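Local coordinates for protein YCAC GENE product (Escherichia coli, PDB 1YAC) that is probably a hydrolase of the isochorismatase-like family, assembled as an octamer, whose substrate is not known, at residues F166-A169 and C170-R174. Numbering follows the deposited sequence.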
loop_
_atom_site.group_PDB
_atom_site.type_symbol
_atom_site.label_atom_id
_atom_site.label_comp_id
_atom_site.label_asym_id
_atom_site.label_seq_id
_atom_site.Cartn_x
_atom_site.Cartn_y
_atom_site.Cartn_z
ATOM N N PHE A 166 10.083 21.637 -3.672
ATOM C CA PHE A 166 10.813 21.773 -4.932
ATOM C C PHE A 166 10.046 22.721 -5.859
ATOM O O PHE A 166 10.645 23.606 -6.487
ATOM C CB PHE A 166 11.034 20.403 -5.583
ATOM C CG PHE A 166 11.742 20.465 -6.913
ATOM C CD1 PHE A 166 13.131 20.557 -6.976
ATOM C CD2 PHE A 166 11.018 20.386 -8.102
ATOM C CE1 PHE A 166 13.790 20.561 -8.204
ATOM C CE2 PHE A 166 11.668 20.391 -9.332
ATOM C CZ PHE A 166 13.057 20.477 -9.379
ATOM N N GLY A 167 8.720 22.567 -5.891
ATOM C CA GLY A 167 7.886 23.443 -6.694
ATOM C C GLY A 167 8.012 24.890 -6.224
ATOM O O GLY A 167 8.104 25.816 -7.043
ATOM N N VAL A 168 8.013 25.084 -4.903
ATOM C CA VAL A 168 8.160 26.414 -4.288
ATOM C C VAL A 168 9.490 27.055 -4.755
ATOM O O VAL A 168 9.515 28.195 -5.231
ATOM C CB VAL A 168 8.142 26.313 -2.708
ATOM C CG1 VAL A 168 8.531 27.651 -2.058
ATOM C CG2 VAL A 168 6.753 25.880 -2.209
ATOM N N ALA A 169 10.581 26.299 -4.662
ATOM C CA ALA A 169 11.884 26.807 -5.064
ATOM C C ALA A 169 11.903 27.214 -6.540
ATOM O O ALA A 169 12.460 28.256 -6.902
ATOM C CB ALA A 169 12.966 25.769 -4.785
ATOM N N CYS A 170 11.298 26.390 -7.389
ATOM C CA CYS A 170 11.271 26.652 -8.826
ATOM C C CYS A 170 10.423 27.853 -9.203
ATOM O O CYS A 170 10.755 28.594 -10.144
ATOM C CB CYS A 170 10.790 25.418 -9.589
ATOM S SG CYS A 170 11.989 24.069 -9.662
ATOM N N GLU A 171 9.302 28.031 -8.509
ATOM C CA GLU A 171 8.438 29.164 -8.802
ATOM C C GLU A 171 9.104 30.462 -8.329
ATOM O O GLU A 171 8.949 31.514 -8.949
ATOM C CB GLU A 171 7.065 28.981 -8.156
ATOM C CG GLU A 171 5.977 29.829 -8.814
ATOM C CD GLU A 171 4.587 29.358 -8.465
ATOM O OE1 GLU A 171 4.084 28.487 -9.191
ATOM O OE2 GLU A 171 3.990 29.858 -7.485
ATOM N N LEU A 172 9.850 30.381 -7.234
ATOM C CA LEU A 172 10.553 31.544 -6.701
ATOM C C LEU A 172 11.748 31.940 -7.575
ATOM O O LEU A 172 11.958 33.127 -7.850
ATOM C CB LEU A 172 11.061 31.259 -5.285
ATOM C CG LEU A 172 10.039 31.259 -4.153
ATOM C CD1 LEU A 172 10.654 30.646 -2.907
ATOM C CD2 LEU A 172 9.573 32.671 -3.880
ATOM N N HIS A 173 12.526 30.950 -7.998
ATOM C CA HIS A 173 13.721 31.196 -8.780
ATOM C C HIS A 173 13.425 31.682 -10.183
ATOM O O HIS A 173 14.140 32.544 -10.709
ATOM C CB HIS A 173 14.592 29.933 -8.854
ATOM C CG HIS A 173 16.037 30.212 -9.136
ATOM N ND1 HIS A 173 16.656 29.835 -10.308
ATOM C CD2 HIS A 173 16.996 30.785 -8.369
ATOM C CE1 HIS A 173 17.939 30.155 -10.248
ATOM N NE2 HIS A 173 18.171 30.731 -9.085
ATOM N N ARG A 174 12.430 31.074 -10.824
ATOM C CA ARG A 174 12.016 31.448 -12.189
ATOM C C ARG A 174 12.979 31.118 -13.320
ATOM O O ARG A 174 12.562 30.570 -14.347
ATOM C CB ARG A 174 11.722 32.951 -12.283
ATOM C CG ARG A 174 10.653 33.471 -11.363
ATOM C CD ARG A 174 9.293 32.901 -11.695
ATOM N NE ARG A 174 8.289 33.483 -10.811
ATOM C CZ ARG A 174 7.751 34.684 -10.991
ATOM N NH1 ARG A 174 8.110 35.420 -12.038
ATOM N NH2 ARG A 174 6.896 35.172 -10.097
#
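With CG of Phe-166 trans to the backbone N (chi1 178°) and SG of Cys-170 swung back beside its own N (chi1 -73°), the ring and the sulfur one helical turn on come together. The sulfur sits over one face of the ring, displaced toward the rim, 3.9 Å from the ring centroid; Cys-170 SG to Phe-166 CE2 is 3.7 Å. Phe-187 of helix 180-190 touches both residues, and Phe-143 of a second subunit meets the Phe-166 ring edge-to-face. On roughly the other side of the helix, Val-168 and Leu-172 lie side by side, Val-168 CG1 touching Leu-172 CD1 at 3.8 Å; both pack on Leu-46 of helix 33-49. Four successive backbone hydrogen bonds, each from N of residue i+4 to O of residue i, hold this spacing, from Cys-170 N to Phe-166 O (3.0 Å) through His-173 N to Ala-169 O (2.9 Å). Arg-174 takes positive phi (69°) as the helix ends; its side chain folds back, and NE donates a bent hydrogen bond to Glu-171 O (2.8 Å). The buried Glu-171 carboxylate is held by Tyr-5, the backbone N of Leu-8 and a salt bridge to Arg-154 of the second subunit. The whole is a short, largely buried alpha-helix with an i, i+4 sulfur-aromatic contact, following strand 161-163, outermost in this chain's parallel sheet, in a three-layer alpha-beta-alpha sandwich.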